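Long-range contact in L-talarate/Galactarate Dehydratase (Salmonella typhimurium, PDB 2PP0), which dehydrates both L-talarate and galactarate to 5-keto-4-deoxy-D-glucarate and, in competition with this, epimerises L-talarate to galactarate, using one magnesium ion per subunit: residues I28-L40 with A384-P398. Residues are numbered along the deposited sequence; the frame is centred on the assembly and turned at random.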
ATOM      1  N   ILE B  28     -14.944 -15.637   7.768  1.00 28.71           N
ATOM      2  CA  ILE B  28     -14.404 -16.859   7.187  1.00 29.93           C
ATOM      3  C   ILE B  28     -15.070 -18.032   7.912  1.00 30.56           C
ATOM      4  O   ILE B  28     -15.194 -18.013   9.136  1.00 31.46           O
ATOM      5  CB  ILE B  28     -12.859 -16.941   7.370  1.00 31.21           C
ATOM      6  CG1 ILE B  28     -12.178 -15.832   6.552  1.00 29.28           C
ATOM      7  CG2 ILE B  28     -12.352 -18.317   6.927  1.00 28.87           C
ATOM      8  CD1 ILE B  28     -10.674 -15.699   6.783  1.00 27.70           C
ATOM      9  N   GLU B  29     -15.506 -19.046   7.169  1.00 30.47           N
ATOM     10  CA  GLU B  29     -16.154 -20.190   7.804  1.00 32.65           C
ATOM     11  C   GLU B  29     -15.565 -21.532   7.396  1.00 32.42           C
ATOM     12  O   GLU B  29     -15.887 -22.553   7.996  1.00 33.29           O
ATOM     13  CB  GLU B  29     -17.661 -20.199   7.497  1.00 34.31           C
ATOM     14  CG  GLU B  29     -18.393 -18.928   7.912  1.00 35.17           C
ATOM     15  CD  GLU B  29     -19.902 -19.091   7.880  1.00 37.56           C
ATOM     16  OE1 GLU B  29     -20.402 -19.770   6.958  1.00 35.12           O
ATOM     17  OE2 GLU B  29     -20.581 -18.529   8.770  1.00 37.31           O
ATOM     18  N   TRP B  30     -14.700 -21.530   6.389  1.00 32.31           N
ATOM     19  CA  TRP B  30     -14.107 -22.773   5.908  1.00 32.16           C
ATOM     20  C   TRP B  30     -12.768 -22.540   5.220  1.00 32.18           C
ATOM     21  O   TRP B  30     -12.603 -21.568   4.481  1.00 29.81           O
ATOM     22  CB  TRP B  30     -15.062 -23.434   4.915  1.00 32.87           C
ATOM     23  CG  TRP B  30     -14.610 -24.754   4.381  1.00 31.08           C
ATOM     24  CD1 TRP B  30     -14.730 -25.970   4.990  1.00 30.39           C
ATOM     25  CD2 TRP B  30     -14.014 -25.003   3.100  1.00 30.52           C
ATOM     26  NE1 TRP B  30     -14.254 -26.960   4.165  1.00 31.52           N
ATOM     27  CE2 TRP B  30     -13.808 -26.394   2.999  1.00 29.16           C
ATOM     28  CE3 TRP B  30     -13.637 -24.184   2.026  1.00 31.24           C
ATOM     29  CZ2 TRP B  30     -13.244 -26.989   1.868  1.00 30.41           C
ATOM     30  CZ3 TRP B  30     -13.074 -24.777   0.899  1.00 32.61           C
ATOM     31  CH2 TRP B  30     -12.884 -26.168   0.831  1.00 30.04           C
ATOM     32  N   VAL B  31     -11.825 -23.449   5.462  1.00 31.42           N
ATOM     33  CA  VAL B  31     -10.495 -23.373   4.868  1.00 29.92           C
ATOM     34  C   VAL B  31     -10.006 -24.766   4.501  1.00 30.69           C
ATOM     35  O   VAL B  31     -10.162 -25.702   5.282  1.00 29.55           O
ATOM     36  CB  VAL B  31      -9.451 -22.790   5.844  1.00 30.45           C
ATOM     37  CG1 VAL B  31      -8.123 -22.612   5.117  1.00 30.32           C
ATOM     38  CG2 VAL B  31      -9.932 -21.488   6.428  1.00 31.48           C
ATOM     39  N   LYS B  32      -9.413 -24.898   3.319  1.00 29.69           N
ATOM     40  CA  LYS B  32      -8.865 -26.176   2.880  1.00 31.63           C
ATOM     41  C   LYS B  32      -7.430 -25.999   2.406  1.00 31.69           C
ATOM     42  O   LYS B  32      -7.156 -25.188   1.519  1.00 31.11           O
ATOM     43  CB  LYS B  32      -9.676 -26.779   1.735  1.00 32.87           C
ATOM     44  CG  LYS B  32      -9.120 -28.118   1.271  1.00 33.36           C
ATOM     45  CD  LYS B  32      -9.894 -28.673   0.092  1.00 36.66           C
ATOM     46  CE  LYS B  32      -9.317 -30.002  -0.349  1.00 39.42           C
ATOM     47  NZ  LYS B  32      -9.971 -30.492  -1.583  1.00 42.58           N
ATOM     48  N   LEU B  33      -6.517 -26.762   2.997  1.00 30.53           N
ATOM     49  CA  LEU B  33      -5.112 -26.694   2.620  1.00 30.34           C
ATOM     50  C   LEU B  33      -4.738 -27.970   1.888  1.00 30.70           C
ATOM     51  O   LEU B  33      -5.219 -29.053   2.227  1.00 32.01           O
ATOM     52  CB  LEU B  33      -4.234 -26.539   3.863  1.00 31.15           C
ATOM     53  CG  LEU B  33      -4.556 -25.368   4.799  1.00 32.39           C
ATOM     54  CD1 LEU B  33      -3.619 -25.406   5.996  1.00 33.44           C
ATOM     55  CD2 LEU B  33      -4.420 -24.044   4.053  1.00 31.18           C
ATOM     56  N   SER B  34      -3.888 -27.842   0.877  1.00 30.41           N
ATOM     57  CA  SER B  34      -3.452 -28.995   0.107  1.00 31.08           C
ATOM     58  C   SER B  34      -1.954 -28.965  -0.151  1.00 32.94           C
ATOM     59  O   SER B  34      -1.362 -27.896  -0.326  1.00 32.50           O
ATOM     60  CB  SER B  34      -4.178 -29.046  -1.243  1.00 32.58           C
ATOM     61  OG  SER B  34      -5.577 -29.207  -1.081  1.00 32.42           O
ATOM     62  N   LEU B  35      -1.341 -30.146  -0.144  1.00 31.63           N
ATOM     63  CA  LEU B  35       0.076 -30.278  -0.443  1.00 31.31           C
ATOM     64  C   LEU B  35       0.123 -31.161  -1.674  1.00 31.52           C
ATOM     65  O   LEU B  35      -0.243 -32.337  -1.618  1.00 32.88           O
ATOM     66  CB  LEU B  35       0.845 -30.953   0.698  1.00 31.84           C
ATOM     67  CG  LEU B  35       2.302 -31.275   0.329  1.00 33.62           C
ATOM     68  CD1 LEU B  35       3.016 -29.992  -0.086  1.00 31.67           C
ATOM     69  CD2 LEU B  35       3.023 -31.941   1.510  1.00 31.92           C
ATOM     70  N   ALA B  36       0.554 -30.592  -2.791  1.00 31.31           N
ATOM     71  CA  ALA B  36       0.631 -31.345  -4.031  1.00 32.18           C
ATOM     72  C   ALA B  36       2.046 -31.311  -4.569  1.00 32.35           C
ATOM     73  O   ALA B  36       2.850 -30.469  -4.172  1.00 32.30           O
ATOM     74  CB  ALA B  36      -0.335 -30.755  -5.062  1.00 31.75           C
ATOM     75  N   PHE B  37       2.352 -32.235  -5.470  1.00 32.75           N
ATOM     76  CA  PHE B  37       3.668 -32.279  -6.073  1.00 34.25           C
ATOM     77  C   PHE B  37       3.570 -32.288  -7.587  1.00 36.07           C
ATOM     78  O   PHE B  37       2.948 -33.166  -8.190  1.00 37.57           O
ATOM     79  CB  PHE B  37       4.445 -33.492  -5.562  1.00 35.05           C
ATOM     80  CG  PHE B  37       4.979 -33.310  -4.171  1.00 35.52           C
ATOM     81  CD1 PHE B  37       6.176 -32.632  -3.956  1.00 34.99           C
ATOM     82  CD2 PHE B  37       4.262 -33.766  -3.071  1.00 35.82           C
ATOM     83  CE1 PHE B  37       6.645 -32.409  -2.667  1.00 34.80           C
ATOM     84  CE2 PHE B  37       4.723 -33.546  -1.774  1.00 34.58           C
ATOM     85  CZ  PHE B  37       5.916 -32.866  -1.574  1.00 34.05           C
ATOM     86  N   LEU B  38       4.184 -31.276  -8.183  1.00 36.53           N
ATOM     87  CA  LEU B  38       4.215 -31.091  -9.621  1.00 38.10           C
ATOM     88  C   LEU B  38       5.459 -31.798 -10.146  1.00 38.97           C
ATOM     89  O   LEU B  38       6.583 -31.387  -9.859  1.00 38.51           O
ATOM     90  CB  LEU B  38       4.285 -29.595  -9.925  1.00 39.78           C
ATOM     91  CG  LEU B  38       4.430 -29.121 -11.367  1.00 42.49           C
ATOM     92  CD1 LEU B  38       3.131 -29.372 -12.104  1.00 43.89           C
ATOM     93  CD2 LEU B  38       4.767 -27.636 -11.384  1.00 42.50           C
ATOM     94  N   PRO B  39       5.276 -32.877 -10.917  1.00 39.41           N
ATOM     95  CA  PRO B  39       6.418 -33.619 -11.459  1.00 38.66           C
ATOM     96  C   PRO B  39       7.066 -33.009 -12.699  1.00 39.03           C
ATOM     97  O   PRO B  39       6.390 -32.445 -13.562  1.00 39.10           O
ATOM     98  CB  PRO B  39       5.823 -34.996 -11.740  1.00 40.59           C
ATOM     99  CG  PRO B  39       4.420 -34.656 -12.167  1.00 39.79           C
ATOM    100  CD  PRO B  39       4.014 -33.609 -11.144  1.00 39.53           C
ATOM    101  N   LEU B  40       8.388 -33.128 -12.769  1.00 39.33           N
ATOM    102  CA  LEU B  40       9.167 -32.635 -13.895  1.00 39.97           C
ATOM    103  C   LEU B  40       9.889 -33.848 -14.488  1.00 41.50           C
ATOM    104  O   LEU B  40      10.921 -34.280 -13.965  1.00 42.35           O
ATOM    105  CB  LEU B  40      10.196 -31.602 -13.427  1.00 38.80           C
ATOM    106  CG  LEU B  40       9.704 -30.288 -12.812  1.00 38.49           C
ATOM    107  CD1 LEU B  40      10.898 -29.511 -12.271  1.00 36.26           C
ATOM    108  CD2 LEU B  40       8.955 -29.467 -13.853  1.00 37.89           C
ATOM    109  N   ALA B 384      -4.597 -30.806 -10.559  1.00 37.70           N
ATOM    110  CA  ALA B 384      -4.056 -30.302  -9.301  1.00 37.54           C
ATOM    111  C   ALA B 384      -4.555 -31.187  -8.164  1.00 37.45           C
ATOM    112  O   ALA B 384      -3.863 -31.383  -7.163  1.00 36.62           O
ATOM    113  CB  ALA B 384      -4.495 -28.855  -9.072  1.00 36.21           C
ATOM    114  N   ARG B 385      -5.762 -31.721  -8.322  1.00 36.88           N
ATOM    115  CA  ARG B 385      -6.333 -32.592  -7.304  1.00 36.89           C
ATOM    116  C   ARG B 385      -5.634 -33.943  -7.386  1.00 37.56           C
ATOM    117  O   ARG B 385      -5.321 -34.548  -6.365  1.00 37.55           O
ATOM    118  CB  ARG B 385      -7.836 -32.767  -7.530  1.00 37.52           C
ATOM    119  CG  ARG B 385      -8.616 -31.454  -7.595  1.00 37.31           C
ATOM    120  CD  ARG B 385      -8.425 -30.617  -6.332  1.00 37.87           C
ATOM    121  NE  ARG B 385      -9.358 -29.495  -6.291  1.00 38.77           N
ATOM    122  CZ  ARG B 385      -9.426 -28.602  -5.306  1.00 38.22           C
ATOM    123  NH1 ARG B 385      -8.607 -28.682  -4.263  1.00 36.22           N
ATOM    124  NH2 ARG B 385     -10.329 -27.632  -5.360  1.00 36.85           N
ATOM    125  N   ARG B 386      -5.391 -34.405  -8.610  1.00 38.12           N
ATOM    126  CA  ARG B 386      -4.714 -35.677  -8.829  1.00 40.19           C
ATOM    127  C   ARG B 386      -3.322 -35.644  -8.203  1.00 39.49           C
ATOM    128  O   ARG B 386      -2.845 -36.653  -7.691  1.00 38.80           O
ATOM    129  CB  ARG B 386      -4.568 -35.969 -10.327  1.00 42.47           C
ATOM    130  CG  ARG B 386      -5.680 -36.803 -10.960  1.00 46.85           C
ATOM    131  CD  ARG B 386      -5.282 -37.175 -12.392  1.00 50.47           C
ATOM    132  NE  ARG B 386      -3.922 -37.726 -12.443  1.00 55.54           N
ATOM    133  CZ  ARG B 386      -3.232 -37.937 -13.563  1.00 56.90           C
ATOM    134  NH1 ARG B 386      -3.773 -37.643 -14.741  1.00 57.81           N
ATOM    135  NH2 ARG B 386      -1.997 -38.428 -13.510  1.00 55.11           N
ATOM    136  N   TRP B 387      -2.674 -34.484  -8.254  1.00 37.82           N
ATOM    137  CA  TRP B 387      -1.331 -34.342  -7.701  1.00 36.76           C
ATOM    138  C   TRP B 387      -1.277 -34.017  -6.214  1.00 36.60           C
ATOM    139  O   TRP B 387      -0.195 -33.850  -5.653  1.00 37.36           O
ATOM    140  CB  TRP B 387      -0.550 -33.279  -8.473  1.00 36.25           C
ATOM    141  CG  TRP B 387      -0.072 -33.738  -9.816  1.00 36.13           C
ATOM    142  CD1 TRP B 387       0.231 -35.017 -10.184  1.00 35.12           C
ATOM    143  CD2 TRP B 387       0.226 -32.914 -10.949  1.00 36.05           C
ATOM    144  NE1 TRP B 387       0.703 -35.040 -11.472  1.00 35.95           N
ATOM    145  CE2 TRP B 387       0.712 -33.763 -11.966  1.00 36.11           C
ATOM    146  CE3 TRP B 387       0.134 -31.538 -11.203  1.00 36.87           C
ATOM    147  CZ2 TRP B 387       1.106 -33.284 -13.219  1.00 37.00           C
ATOM    148  CZ3 TRP B 387       0.525 -31.062 -12.448  1.00 36.60           C
ATOM    149  CH2 TRP B 387       1.007 -31.934 -13.440  1.00 38.23           C
ATOM    150  N   THR B 388      -2.435 -33.920  -5.573  1.00 35.67           N
ATOM    151  CA  THR B 388      -2.477 -33.623  -4.147  1.00 36.77           C
ATOM    152  C   THR B 388      -2.155 -34.891  -3.354  1.00 37.71           C
ATOM    153  O   THR B 388      -2.766 -35.938  -3.578  1.00 37.51           O
ATOM    154  CB  THR B 388      -3.866 -33.102  -3.732  1.00 35.78           C
ATOM    155  OG1 THR B 388      -4.108 -31.836  -4.360  1.00 35.88           O
ATOM    156  CG2 THR B 388      -3.952 -32.941  -2.227  1.00 35.21           C
ATOM    157  N   GLN B 389      -1.192 -34.795  -2.441  1.00 36.82           N
ATOM    158  CA  GLN B 389      -0.808 -35.940  -1.623  1.00 37.69           C
ATOM    159  C   GLN B 389      -1.373 -35.840  -0.218  1.00 36.44           C
ATOM    160  O   GLN B 389      -1.692 -36.849   0.399  1.00 35.87           O
ATOM    161  CB  GLN B 389       0.717 -36.073  -1.568  1.00 39.31           C
ATOM    162  CG  GLN B 389       1.314 -36.730  -2.811  1.00 43.27           C
ATOM    163  CD  GLN B 389       2.832 -36.764  -2.792  1.00 45.85           C
ATOM    164  OE1 GLN B 389       3.457 -36.601  -1.741  1.00 48.11           O
ATOM    165  NE2 GLN B 389       3.433 -36.991  -3.956  1.00 46.82           N
ATOM    166  N   LEU B 390      -1.502 -34.618   0.286  1.00 35.71           N
ATOM    167  CA  LEU B 390      -2.044 -34.394   1.623  1.00 34.72           C
ATOM    168  C   LEU B 390      -3.041 -33.245   1.569  1.00 34.57           C
ATOM    169  O   LEU B 390      -2.910 -32.343   0.746  1.00 33.84           O
ATOM    170  CB  LEU B 390      -0.920 -34.035   2.608  1.00 34.36           C
ATOM    171  CG  LEU B 390       0.141 -35.092   2.938  1.00 36.38           C
ATOM    172  CD1 LEU B 390       1.265 -34.466   3.759  1.00 36.43           C
ATOM    173  CD2 LEU B 390      -0.501 -36.238   3.710  1.00 35.57           C
ATOM    174  N   THR B 391      -4.038 -33.281   2.445  1.00 34.80           N
ATOM    175  CA  THR B 391      -5.030 -32.212   2.504  1.00 35.76           C
ATOM    176  C   THR B 391      -5.707 -32.229   3.867  1.00 35.52           C
ATOM    177  O   THR B 391      -5.685 -33.246   4.563  1.00 34.15           O
ATOM    178  CB  THR B 391      -6.096 -32.363   1.388  1.00 36.75           C
ATOM    179  OG1 THR B 391      -6.959 -31.218   1.398  1.00 39.90           O
ATOM    180  CG2 THR B 391      -6.930 -33.617   1.603  1.00 38.45           C
ATOM    181  N   CYS B 392      -6.273 -31.093   4.260  1.00 34.56           N
ATOM    182  CA  CYS B 392      -6.981 -30.976   5.530  1.00 34.00           C
ATOM    183  C   CYS B 392      -7.979 -29.830   5.434  1.00 34.10           C
ATOM    184  O   CYS B 392      -7.809 -28.919   4.628  1.00 33.71           O
ATOM    185  CB  CYS B 392      -6.004 -30.734   6.688  1.00 34.56           C
ATOM    186  SG  CYS B 392      -4.969 -29.258   6.552  1.00 35.76           S
ATOM    187  N   GLU B 393      -9.025 -29.880   6.251  1.00 33.76           N
ATOM    188  CA  GLU B 393     -10.046 -28.843   6.226  1.00 34.20           C
ATOM    189  C   GLU B 393     -10.427 -28.366   7.616  1.00 34.39           C
ATOM    190  O   GLU B 393     -10.293 -29.098   8.601  1.00 34.05           O
ATOM    191  CB  GLU B 393     -11.284 -29.355   5.485  1.00 35.51           C
ATOM    192  CG  GLU B 393     -11.033 -29.590   4.007  1.00 36.30           C
ATOM    193  CD  GLU B 393     -12.230 -30.184   3.296  1.00 38.22           C
ATOM    194  OE1 GLU B 393     -13.369 -29.881   3.703  1.00 39.88           O
ATOM    195  OE2 GLU B 393     -12.030 -30.937   2.322  1.00 38.45           O
ATOM    196  N   PHE B 394     -10.905 -27.129   7.682  1.00 32.83           N
ATOM    197  CA  PHE B 394     -11.306 -26.508   8.933  1.00 33.82           C
ATOM    198  C   PHE B 394     -12.644 -25.812   8.713  1.00 35.92           C
ATOM    199  O   PHE B 394     -12.898 -25.273   7.638  1.00 35.79           O
ATOM    200  CB  PHE B 394     -10.252 -25.478   9.356  1.00 35.10           C
ATOM    201  CG  PHE B 394      -8.852 -26.031   9.403  1.00 35.34           C
ATOM    202  CD1 PHE B 394      -8.325 -26.532  10.590  1.00 37.00           C
ATOM    203  CD2 PHE B 394      -8.077 -26.092   8.248  1.00 34.51           C
ATOM    204  CE1 PHE B 394      -7.044 -27.089  10.625  1.00 36.73           C
ATOM    205  CE2 PHE B 394      -6.799 -26.645   8.271  1.00 36.77           C
ATOM    206  CZ  PHE B 394      -6.282 -27.145   9.463  1.00 36.64           C
ATOM    207  N   GLY B 395     -13.496 -25.826   9.730  1.00 37.13           N
ATOM    208  CA  GLY B 395     -14.788 -25.179   9.612  1.00 40.41           C
ATOM    209  C   GLY B 395     -15.796 -25.990   8.829  1.00 43.16           C
ATOM    210  O   GLY B 395     -15.721 -27.219   8.779  1.00 42.14           O
ATOM    211  N   LYS B 396     -16.739 -25.297   8.200  1.00 45.00           N
ATOM    212  CA  LYS B 396     -17.788 -25.956   7.432  1.00 46.85           C
ATOM    213  C   LYS B 396     -18.148 -25.125   6.210  1.00 46.63           C
ATOM    214  O   LYS B 396     -18.436 -23.934   6.328  1.00 44.78           O
ATOM    215  CB  LYS B 396     -19.023 -26.142   8.316  1.00 49.74           C
ATOM    216  CG  LYS B 396     -20.171 -26.895   7.661  1.00 54.58           C
ATOM    217  CD  LYS B 396     -21.366 -27.000   8.602  1.00 57.18           C
ATOM    218  CE  LYS B 396     -22.435 -27.930   8.043  1.00 60.23           C
ATOM    219  NZ  LYS B 396     -22.902 -27.501   6.695  1.00 62.82           N
ATOM    220  N   ARG B 397     -18.122 -25.748   5.036  1.00 47.74           N
ATOM    221  CA  ARG B 397     -18.461 -25.044   3.807  1.00 50.39           C
ATOM    222  C   ARG B 397     -19.802 -24.344   3.991  1.00 50.74           C
ATOM    223  O   ARG B 397     -20.748 -24.935   4.512  1.00 49.45           O
ATOM    224  CB  ARG B 397     -18.570 -26.016   2.631  1.00 53.52           C
ATOM    225  CG  ARG B 397     -17.298 -26.764   2.278  1.00 58.04           C
ATOM    226  CD  ARG B 397     -17.504 -27.563   0.998  1.00 62.13           C
ATOM    227  NE  ARG B 397     -16.364 -28.415   0.668  1.00 66.60           N
ATOM    228  CZ  ARG B 397     -15.946 -29.433   1.417  1.00 69.44           C
ATOM    229  NH1 ARG B 397     -16.570 -29.730   2.551  1.00 69.76           N
ATOM    230  NH2 ARG B 397     -14.905 -30.160   1.030  1.00 71.18           N
ATOM    231  N   PRO B 398     -19.899 -23.069   3.575  1.00 50.69           N
ATOM    232  CA  PRO B 398     -21.149 -22.314   3.709  1.00 51.08           C
ATOM    233  C   PRO B 398     -22.284 -22.921   2.882  1.00 51.46           C
ATOM    234  O   PRO B 398     -21.981 -23.648   1.912  1.00 50.72           O
ATOM    235  CB  PRO B 398     -20.763 -20.922   3.214  1.00 51.00           C
ATOM    236  CG  PRO B 398     -19.306 -20.833   3.568  1.00 51.24           C
ATOM    237  CD  PRO B 398     -18.802 -22.187   3.142  1.00 50.76           C
ATOM    238  OXT PRO B 398     -23.460 -22.645   3.204  1.00 51.80           O
TER
HETATM  239  O   HOH W   1      -6.365 -30.262  -3.505  1.00 34.92           O
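Arg385 NH1 and Lys32 NZ, like charges, stand 3.5 Å apart, and Glu66 on strand 57-69 offsets them through a salt bridge to Arg385. In the guanidinium plane Arg385 NH1 also donates to a water, whose oxygen lies 2.8 Å from Ser34 OG. Trp387 turns one ring face to Pro39, whose CD sits 3.7 Å from the centroid of the five-membered ring of Trp387, 24° off its normal, a CH-pi contact; Trp387 O accepts from Phe37 N. Thr388 OG1 accepts from the same water. Gln389 N and Leu390 N then both bond to Leu35 O, a classic beta bulge that shifts the antiparallel register by one residue. Beyond it, Thr391 OG1, anti to its own nitrogen (chi1 -174°), gives Leu33 O a second donor at 2.9 Å beside Cys392 N. Trp30 NE1 donates to Glu393 OE1 (3.1 Å); the acceptor lies in the indole plane, but the N-H meets the carboxylate from above, 41° out of its plane. Phe394, Cys392 and Leu390 share a face with Val31, Leu33 and Leu35; there helix 86-96 meets Leu33, Leu35 and Cys392, and Ala97 just beyond it meets Phe394. Arg397 CG makes a CH-pi contact over the Trp30 indole, 3.6 Å from the centroid of its five-membered ring. Strand 388-395 is thus the outermost, within this chain, of the antiparallel sheet of the enolase-type capping domain, which both chain ends help build. Glu393 OE1, shared between Trp30 NE1 and a salt bridge to Arg397 NH2, ties the indole's edge to the arginine packed on its face, which should limit rotation of the ring.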